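Local coordinates for soluble lytic murein transglycosylase (Pseudomonas aeruginosa, PDB 5OHU), which probably cleaves the glycan strands of peptidoglycan as a lytic transglycosylase, turning over the cell wall in both exolytic and endolytic fashion, at residues P63-K75 with L92-L105. Sequence-based numbering, arbitrary orientation.
Sequences PYLAYDELTHRLK and LPQIGWLKLRWLRL
Y67 reaches from helix 63-72 onto the start of helix 95-105, the next helix but one in the ring-shaped alpha-superhelical part of this Slt70-like protein. The two run nearly parallel, 18° apart with axes 11.1 Å from each other, and helix 79-88 makes the return between them, touching A66, I95 and W102. With CG of Y67 anti to the backbone N (chi1 177°), Q94 lays its CG over one face of the Y67 ring, 3.6 Å from the centroid, in a CH-pi contact, the amide plane turned steeply to the ring. The bend of the Q94 chain at chi2 (-87°) carries NE2 over one face of Y64, so a single glutamine, flexible and partly apolar, serves two tyrosines. Y64 sends its hydroxyl to E428, far along the chain, while L92 CD2 lies 3.7 Å from Y64 CE1. Further along, branched leucines fill the tight interior: L74 CD1 meets L98 CD1 at 3.8 Å. L105 closes the end beside L74, its CD1 3.9 Å from L74 CG.

The other flank is looser and polar. R101, exposed and extended from CG to NE, brushes T71 CG2 with NH1. T71 OG1 donates to Y67 O at 2.8 Å, and T71 N reaches that oxygen from the opposite face. One water gathers this side: it donates to T71 OG1, accepts from R101 NH1, and is hydrogen-bonded to Y67 OH at 2.8 Å.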
ATOM      1  N   PRO A  63      28.404  -9.187  13.283  1.00 34.46           N
ATOM      2  CA  PRO A  63      27.297 -10.144  13.391  1.00 31.94           C
ATOM      3  C   PRO A  63      26.842 -10.711  12.057  1.00 36.42           C
ATOM      4  O   PRO A  63      26.229 -11.789  12.050  1.00 34.90           O
ATOM      5  CB  PRO A  63      26.191  -9.324  14.062  1.00 37.97           C
ATOM      6  CG  PRO A  63      26.921  -8.324  14.866  1.00 37.78           C
ATOM      7  CD  PRO A  63      28.135  -7.966  14.070  1.00 34.51           C
ATOM      8  N   TYR A  64      27.111 -10.030  10.935  1.00 33.64           N
ATOM      9  CA  TYR A  64      26.739 -10.574   9.631  1.00 28.10           C
ATOM     10  C   TYR A  64      27.590 -11.789   9.265  1.00 23.84           C
ATOM     11  O   TYR A  64      27.081 -12.763   8.704  1.00 36.32           O
ATOM     12  CB  TYR A  64      26.839  -9.492   8.556  1.00 28.25           C
ATOM     13  CG  TYR A  64      25.591  -8.629   8.459  1.00 28.79           C
ATOM     14  CD1 TYR A  64      25.235  -7.779   9.491  1.00 31.45           C
ATOM     15  CD2 TYR A  64      24.773  -8.674   7.340  1.00 29.90           C
ATOM     16  CE1 TYR A  64      24.103  -7.001   9.422  1.00 38.62           C
ATOM     17  CE2 TYR A  64      23.625  -7.892   7.253  1.00 33.13           C
ATOM     18  CZ  TYR A  64      23.302  -7.053   8.304  1.00 39.82           C
ATOM     19  OH  TYR A  64      22.183  -6.260   8.264  1.00 38.66           O
ATOM     20  N   LEU A  65      28.883 -11.762   9.580  1.00 27.21           N
ATOM     21  CA  LEU A  65      29.714 -12.936   9.318  1.00 35.22           C
ATOM     22  C   LEU A  65      29.344 -14.080  10.249  1.00 36.51           C
ATOM     23  O   LEU A  65      29.186 -15.224   9.811  1.00 40.44           O
ATOM     24  CB  LEU A  65      31.192 -12.592   9.458  1.00 34.16           C
ATOM     25  CG  LEU A  65      31.696 -11.481   8.532  1.00 39.46           C
ATOM     26  CD1 LEU A  65      33.205 -11.277   8.723  1.00 42.11           C
ATOM     27  CD2 LEU A  65      31.368 -11.793   7.076  1.00 40.36           C
ATOM     28  N   ALA A  66      29.228 -13.785  11.546  1.00 31.92           N
ATOM     29  CA  ALA A  66      28.681 -14.749  12.489  1.00 33.09           C
ATOM     30  C   ALA A  66      27.389 -15.361  11.968  1.00 34.58           C
ATOM     31  O   ALA A  66      27.186 -16.576  12.053  1.00 32.13           O
ATOM     32  CB  ALA A  66      28.443 -14.071  13.839  1.00 30.45           C
ATOM     33  N   TYR A  67      26.505 -14.532  11.416  1.00 35.79           N
ATOM     34  CA  TYR A  67      25.227 -15.032  10.929  1.00 28.14           C
ATOM     35  C   TYR A  67      25.423 -16.013   9.782  1.00 31.25           C
ATOM     36  O   TYR A  67      24.781 -17.065   9.738  1.00 33.16           O
ATOM     37  CB  TYR A  67      24.348 -13.860  10.495  1.00 22.03           C
ATOM     38  CG  TYR A  67      23.031 -14.273   9.900  1.00 21.29           C
ATOM     39  CD1 TYR A  67      22.923 -14.603   8.551  1.00 21.09           C
ATOM     40  CD2 TYR A  67      21.889 -14.330  10.680  1.00 22.38           C
ATOM     41  CE1 TYR A  67      21.712 -14.974   8.000  1.00 20.44           C
ATOM     42  CE2 TYR A  67      20.681 -14.706  10.141  1.00 21.20           C
ATOM     43  CZ  TYR A  67      20.597 -15.026   8.798  1.00 23.98           C
ATOM     44  OH  TYR A  67      19.381 -15.385   8.263  1.00 30.11           O
ATOM     45  N   ASP A  68      26.277 -15.669   8.819  1.00 31.03           N
ATOM     46  CA  ASP A  68      26.487 -16.566   7.688  1.00 36.46           C
ATOM     47  C   ASP A  68      27.109 -17.877   8.146  1.00 34.50           C
ATOM     48  O   ASP A  68      26.691 -18.962   7.728  1.00 39.05           O
ATOM     49  CB  ASP A  68      27.364 -15.897   6.629  1.00 36.32           C
ATOM     50  CG  ASP A  68      26.763 -14.614   6.095  1.00 42.23           C
ATOM     51  OD1 ASP A  68      25.523 -14.523   5.986  1.00 34.75           O
ATOM     52  OD2 ASP A  68      27.541 -13.688   5.786  1.00 54.35           O
ATOM     53  N   GLU A  69      28.104 -17.793   9.023  1.00 38.83           N
ATOM     54  CA  GLU A  69      28.797 -18.996   9.465  1.00 40.32           C
ATOM     55  C   GLU A  69      27.859 -19.920  10.229  1.00 33.49           C
ATOM     56  O   GLU A  69      27.835 -21.134   9.991  1.00 30.18           O
ATOM     57  CB  GLU A  69      30.000 -18.602  10.312  1.00 50.57           C
ATOM     58  CG  GLU A  69      31.102 -19.637  10.346  1.00 66.57           C
ATOM     59  CD  GLU A  69      30.876 -20.693  11.404  1.00 72.74           C
ATOM     60  OE1 GLU A  69      30.072 -20.441  12.327  1.00 72.54           O
ATOM     61  OE2 GLU A  69      31.506 -21.770  11.309  1.00 74.80           O
ATOM     62  N   LEU A  70      27.052 -19.362  11.127  1.00 29.30           N
ATOM     63  CA  LEU A  70      26.112 -20.189  11.872  1.00 32.17           C
ATOM     64  C   LEU A  70      25.076 -20.812  10.944  1.00 35.81           C
ATOM     65  O   LEU A  70      24.711 -21.983  11.103  1.00 35.57           O
ATOM     66  CB  LEU A  70      25.431 -19.359  12.958  1.00 28.33           C
ATOM     67  CG  LEU A  70      24.512 -20.141  13.897  1.00 32.01           C
ATOM     68  CD1 LEU A  70      25.330 -21.222  14.608  1.00 25.58           C
ATOM     69  CD2 LEU A  70      23.832 -19.215  14.897  1.00 25.60           C
ATOM     70  N   THR A  71      24.600 -20.045   9.961  1.00 33.62           N
ATOM     71  CA  THR A  71      23.563 -20.552   9.067  1.00 27.15           C
ATOM     72  C   THR A  71      24.082 -21.740   8.262  1.00 30.88           C
ATOM     73  O   THR A  71      23.376 -22.743   8.086  1.00 28.68           O
ATOM     74  CB  THR A  71      23.083 -19.419   8.165  1.00 22.58           C
ATOM     75  OG1 THR A  71      22.418 -18.453   8.978  1.00 29.78           O
ATOM     76  CG2 THR A  71      22.092 -19.926   7.098  1.00 20.33           C
ATOM     77  N   HIS A  72      25.342 -21.671   7.830  1.00 27.25           N
ATOM     78  CA  HIS A  72      25.903 -22.748   7.024  1.00 30.51           C
ATOM     79  C   HIS A  72      25.935 -24.074   7.781  1.00 28.09           C
ATOM     80  O   HIS A  72      25.647 -25.123   7.202  1.00 35.26           O
ATOM     81  CB  HIS A  72      27.305 -22.385   6.539  1.00 34.33           C
ATOM     82  CG  HIS A  72      27.943 -23.474   5.738  1.00 53.59           C
ATOM     83  ND1 HIS A  72      27.381 -23.962   4.578  1.00 62.03           N
ATOM     84  CD2 HIS A  72      29.062 -24.205   5.955  1.00 59.49           C
ATOM     85  CE1 HIS A  72      28.141 -24.931   4.099  1.00 63.33           C
ATOM     86  NE2 HIS A  72      29.166 -25.099   4.915  1.00 63.06           N
ATOM     87  N   ARG A  73      26.300 -24.062   9.068  1.00 26.64           N
ATOM     88  CA  ARG A  73      26.382 -25.298   9.837  1.00 28.52           C
ATOM     89  C   ARG A  73      25.236 -25.429  10.828  1.00 29.78           C
ATOM     90  O   ARG A  73      25.369 -26.081  11.868  1.00 32.18           O
ATOM     91  CB  ARG A  73      27.725 -25.415  10.553  1.00 28.35           C
ATOM     92  CG  ARG A  73      28.088 -24.255  11.399  1.00 28.39           C
ATOM     93  CD  ARG A  73      29.365 -24.566  12.175  1.00 35.07           C
ATOM     94  NE  ARG A  73      29.740 -23.420  12.989  1.00 46.05           N
ATOM     95  CZ  ARG A  73      29.235 -23.166  14.190  1.00 48.10           C
ATOM     96  NH1 ARG A  73      28.346 -23.995  14.729  1.00 46.31           N
ATOM     97  NH2 ARG A  73      29.625 -22.085  14.852  1.00 51.24           N
ATOM     98  N   LEU A  74      24.091 -24.848  10.492  1.00 27.12           N
ATOM     99  CA  LEU A  74      23.006 -24.770  11.455  1.00 25.92           C
ATOM    100  C   LEU A  74      22.483 -26.156  11.830  1.00 27.42           C
ATOM    101  O   LEU A  74      22.064 -26.374  12.975  1.00 22.13           O
ATOM    102  CB  LEU A  74      21.902 -23.882  10.886  1.00 20.37           C
ATOM    103  CG  LEU A  74      20.634 -23.755  11.721  1.00 24.70           C
ATOM    104  CD1 LEU A  74      20.952 -22.858  12.898  1.00 20.17           C
ATOM    105  CD2 LEU A  74      19.549 -23.131  10.881  1.00 19.40           C
ATOM    106  N   LYS A  75      22.516 -27.112  10.890  1.00 26.18           N
ATOM    107  CA  LYS A  75      22.041 -28.462  11.191  1.00 23.11           C
ATOM    108  C   LYS A  75      22.922 -29.167  12.218  1.00 26.38           C
ATOM    109  O   LYS A  75      22.484 -30.143  12.833  1.00 31.82           O
ATOM    110  CB  LYS A  75      21.932 -29.283   9.896  1.00 30.53           C
ATOM    111  CG  LYS A  75      21.259 -30.651  10.096  1.00 35.65           C
ATOM    112  CD  LYS A  75      20.754 -31.286   8.812  1.00 34.47           C
ATOM    113  CE  LYS A  75      20.510 -32.783   9.026  1.00 36.28           C
ATOM    114  NZ  LYS A  75      20.320 -33.512   7.742  1.00 44.06           N
ATOM    115  N   LEU A  92      19.267  -8.088  14.213  1.00 26.52           N
ATOM    116  CA  LEU A  92      19.622  -8.206  12.808  1.00 26.21           C
ATOM    117  C   LEU A  92      18.357  -8.249  11.955  1.00 28.37           C
ATOM    118  O   LEU A  92      17.383  -8.927  12.316  1.00 22.75           O
ATOM    119  CB  LEU A  92      20.462  -9.455  12.554  1.00 23.70           C
ATOM    120  CG  LEU A  92      21.889  -9.417  13.099  1.00 37.34           C
ATOM    121  CD1 LEU A  92      22.660 -10.662  12.677  1.00 28.83           C
ATOM    122  CD2 LEU A  92      22.590  -8.154  12.630  1.00 36.56           C
ATOM    123  N   PRO A  93      18.325  -7.520  10.835  1.00 33.26           N
ATOM    124  CA  PRO A  93      17.116  -7.532   9.990  1.00 27.52           C
ATOM    125  C   PRO A  93      16.732  -8.921   9.533  1.00 23.58           C
ATOM    126  O   PRO A  93      15.537  -9.214   9.399  1.00 23.53           O
ATOM    127  CB  PRO A  93      17.505  -6.642   8.795  1.00 26.29           C
ATOM    128  CG  PRO A  93      18.657  -5.798   9.298  1.00 28.06           C
ATOM    129  CD  PRO A  93      19.407  -6.696  10.263  1.00 27.02           C
ATOM    130  N   GLN A  94      17.710  -9.793   9.299  1.00 23.87           N
ATOM    131  CA  GLN A  94      17.464 -11.109   8.725  1.00 30.36           C
ATOM    132  C   GLN A  94      17.298 -12.208   9.774  1.00 31.56           C
ATOM    133  O   GLN A  94      17.197 -13.383   9.406  1.00 25.91           O
ATOM    134  CB  GLN A  94      18.598 -11.479   7.761  1.00 24.50           C
ATOM    135  CG  GLN A  94      19.924 -11.773   8.428  1.00 32.11           C
ATOM    136  CD  GLN A  94      20.768 -10.525   8.665  1.00 41.10           C
ATOM    137  OE1 GLN A  94      20.244  -9.423   8.827  1.00 39.81           O
ATOM    138  NE2 GLN A  94      22.085 -10.696   8.658  1.00 42.58           N
ATOM    139  N   ILE A  95      17.253 -11.858  11.066  1.00 25.67           N
ATOM    140  CA  ILE A  95      17.232 -12.873  12.111  1.00 19.08           C
ATOM    141  C   ILE A  95      16.005 -13.770  12.004  1.00 25.80           C
ATOM    142  O   ILE A  95      16.034 -14.912  12.471  1.00 26.14           O
ATOM    143  CB  ILE A  95      17.316 -12.213  13.508  1.00 24.67           C
ATOM    144  CG1 ILE A  95      17.892 -13.197  14.512  1.00 30.40           C
ATOM    145  CG2 ILE A  95      15.948 -11.777  14.003  1.00 23.25           C
ATOM    146  CD1 ILE A  95      19.309 -13.599  14.193  1.00 32.30           C
ATOM    147  N   GLY A  96      14.919 -13.294  11.390  1.00 26.24           N
ATOM    148  CA  GLY A  96      13.755 -14.147  11.219  1.00 22.61           C
ATOM    149  C   GLY A  96      14.001 -15.343  10.312  1.00 23.14           C
ATOM    150  O   GLY A  96      13.423 -16.417  10.523  1.00 17.28           O
ATOM    151  N   TRP A  97      14.841 -15.184   9.289  1.00 20.21           N
ATOM    152  CA  TRP A  97      15.170 -16.328   8.438  1.00 25.93           C
ATOM    153  C   TRP A  97      15.921 -17.384   9.229  1.00 22.94           C
ATOM    154  O   TRP A  97      15.675 -18.585   9.069  1.00 27.44           O
ATOM    155  CB  TRP A  97      15.990 -15.875   7.223  1.00 31.66           C
ATOM    156  CG  TRP A  97      15.218 -14.941   6.361  1.00 39.80           C
ATOM    157  CD1 TRP A  97      15.440 -13.602   6.202  1.00 43.10           C
ATOM    158  CD2 TRP A  97      14.060 -15.251   5.575  1.00 36.19           C
ATOM    159  NE1 TRP A  97      14.509 -13.065   5.350  1.00 41.70           N
ATOM    160  CE2 TRP A  97      13.646 -14.053   4.954  1.00 41.54           C
ATOM    161  CE3 TRP A  97      13.343 -16.424   5.324  1.00 36.22           C
ATOM    162  CZ2 TRP A  97      12.543 -13.995   4.099  1.00 36.07           C
ATOM    163  CZ3 TRP A  97      12.244 -16.365   4.468  1.00 34.32           C
ATOM    164  CH2 TRP A  97      11.858 -15.156   3.870  1.00 36.26           C
ATOM    165  N   LEU A  98      16.825 -16.952  10.106  1.00 18.45           N
ATOM    166  CA  LEU A  98      17.510 -17.899  10.971  1.00 18.77           C
ATOM    167  C   LEU A  98      16.524 -18.618  11.882  1.00 25.23           C
ATOM    168  O   LEU A  98      16.662 -19.824  12.122  1.00 23.59           O
ATOM    169  CB  LEU A  98      18.590 -17.184  11.787  1.00 19.32           C
ATOM    170  CG  LEU A  98      19.292 -17.995  12.890  1.00 23.34           C
ATOM    171  CD1 LEU A  98      19.873 -19.294  12.353  1.00 26.88           C
ATOM    172  CD2 LEU A  98      20.365 -17.178  13.596  1.00 22.57           C
ATOM    173  N   LYS A  99      15.517 -17.909  12.402  1.00 20.03           N
ATOM    174  CA  LYS A  99      14.580 -18.585  13.299  1.00 17.95           C
ATOM    175  C   LYS A  99      13.713 -19.564  12.531  1.00 22.74           C
ATOM    176  O   LYS A  99      13.427 -20.665  13.019  1.00 19.72           O
ATOM    177  CB  LYS A  99      13.701 -17.579  14.038  1.00 21.86           C
ATOM    178  CG  LYS A  99      14.471 -16.625  14.955  1.00 20.05           C
ATOM    179  CD  LYS A  99      13.502 -15.802  15.833  1.00 24.06           C
ATOM    180  CE  LYS A  99      12.772 -16.692  16.857  1.00 24.99           C
ATOM    181  NZ  LYS A  99      11.994 -15.907  17.896  1.00 29.25           N
ATOM    182  N   LEU A 100      13.286 -19.177  11.326  1.00 17.26           N
ATOM    183  CA  LEU A 100      12.514 -20.084  10.487  1.00 20.83           C
ATOM    184  C   LEU A 100      13.258 -21.394  10.270  1.00 17.11           C
ATOM    185  O   LEU A 100      12.720 -22.484  10.518  1.00 17.21           O
ATOM    186  CB  LEU A 100      12.208 -19.413   9.148  1.00 23.21           C
ATOM    187  CG  LEU A 100      11.561 -20.300   8.097  1.00 21.04           C
ATOM    188  CD1 LEU A 100      10.193 -20.739   8.555  1.00 16.05           C
ATOM    189  CD2 LEU A 100      11.486 -19.557   6.751  1.00 25.58           C
ATOM    190  N   ARG A 101      14.513 -21.300   9.836  1.00 17.48           N
ATOM    191  CA  ARG A 101      15.312 -22.487   9.548  1.00 20.36           C
ATOM    192  C   ARG A 101      15.554 -23.328  10.796  1.00 20.45           C
ATOM    193  O   ARG A 101      15.408 -24.554  10.772  1.00 23.23           O
ATOM    194  CB  ARG A 101      16.638 -22.059   8.947  1.00 23.61           C
ATOM    195  CG  ARG A 101      16.550 -21.860   7.493  1.00 26.41           C
ATOM    196  CD  ARG A 101      17.580 -20.895   7.043  1.00 29.79           C
ATOM    197  NE  ARG A 101      17.286 -20.524   5.668  1.00 36.52           N
ATOM    198  CZ  ARG A 101      17.931 -19.589   4.996  1.00 37.30           C
ATOM    199  NH1 ARG A 101      18.898 -18.916   5.596  1.00 37.55           N
ATOM    200  NH2 ARG A 101      17.578 -19.329   3.746  1.00 44.98           N
ATOM    201  N   TRP A 102      15.931 -22.686  11.895  1.00 18.15           N
ATOM    202  CA  TRP A 102      16.178 -23.428  13.125  1.00 18.36           C
ATOM    203  C   TRP A 102      14.901 -24.082  13.653  1.00 20.37           C
ATOM    204  O   TRP A 102      14.893 -25.280  13.963  1.00 18.01           O
ATOM    205  CB  TRP A 102      16.788 -22.506  14.161  1.00 18.71           C
ATOM    206  CG  TRP A 102      17.252 -23.207  15.351  1.00 26.29           C
ATOM    207  CD1 TRP A 102      18.048 -24.306  15.394  1.00 25.25           C
ATOM    208  CD2 TRP A 102      16.956 -22.865  16.706  1.00 19.11           C
ATOM    209  NE1 TRP A 102      18.256 -24.683  16.698  1.00 27.72           N
ATOM    210  CE2 TRP A 102      17.603 -23.805  17.522  1.00 19.43           C
ATOM    211  CE3 TRP A 102      16.194 -21.857  17.304  1.00 18.98           C
ATOM    212  CZ2 TRP A 102      17.525 -23.767  18.912  1.00 20.83           C
ATOM    213  CZ3 TRP A 102      16.123 -21.812  18.674  1.00 19.19           C
ATOM    214  CH2 TRP A 102      16.786 -22.759  19.467  1.00 22.56           C
ATOM    215  N   LEU A 103      13.803 -23.316  13.751  1.00 17.65           N
ATOM    216  CA  LEU A 103      12.551 -23.879  14.271  1.00 17.34           C
ATOM    217  C   LEU A 103      12.084 -25.058  13.424  1.00 17.10           C
ATOM    218  O   LEU A 103      11.531 -26.032  13.950  1.00 18.61           O
ATOM    219  CB  LEU A 103      11.456 -22.803  14.352  1.00 17.22           C
ATOM    220  CG  LEU A 103      11.432 -21.806  15.540  1.00 31.37           C
ATOM    221  CD1 LEU A 103      10.784 -22.393  16.767  1.00 27.67           C
ATOM    222  CD2 LEU A 103      12.831 -21.392  15.940  1.00 39.84           C
ATOM    223  N   ARG A 104      12.312 -24.989  12.114  1.00 19.51           N
ATOM    224  CA  ARG A 104      12.057 -26.126  11.232  1.00 24.99           C
ATOM    225  C   ARG A 104      12.864 -27.353  11.666  1.00 25.03           C
ATOM    226  O   ARG A 104      12.313 -28.448  11.861  1.00 17.15           O
ATOM    227  CB  ARG A 104      12.396 -25.699   9.805  1.00 28.03           C
ATOM    228  CG  ARG A 104      11.907 -26.551   8.690  1.00 34.74           C
ATOM    229  CD  ARG A 104      12.528 -26.052   7.378  1.00 37.02           C
ATOM    230  NE  ARG A 104      11.809 -24.934   6.771  1.00 30.21           N
ATOM    231  CZ  ARG A 104      12.396 -23.932   6.117  1.00 35.93           C
ATOM    232  NH1 ARG A 104      13.722 -23.885   6.012  1.00 38.83           N
ATOM    233  NH2 ARG A 104      11.663 -22.971   5.570  1.00 26.06           N
ATOM    234  N   LEU A 105      14.176 -27.183  11.853  1.00 19.07           N
ATOM    235  CA  LEU A 105      14.986 -28.264  12.406  1.00 20.12           C
ATOM    236  C   LEU A 105      14.428 -28.768  13.738  1.00 22.28           C
ATOM    237  O   LEU A 105      14.294 -29.982  13.946  1.00 22.03           O
ATOM    238  CB  LEU A 105      16.431 -27.805  12.576  1.00 23.84           C
ATOM    239  CG  LEU A 105      17.209 -27.576  11.273  1.00 33.79           C
ATOM    240  CD1 LEU A 105      18.612 -27.085  11.589  1.00 31.19           C
ATOM    241  CD2 LEU A 105      17.263 -28.844  10.413  1.00 24.58           C
TER
HETATM  242  O   HOH W   1      19.526 -18.132   8.284  1.00 32.07           O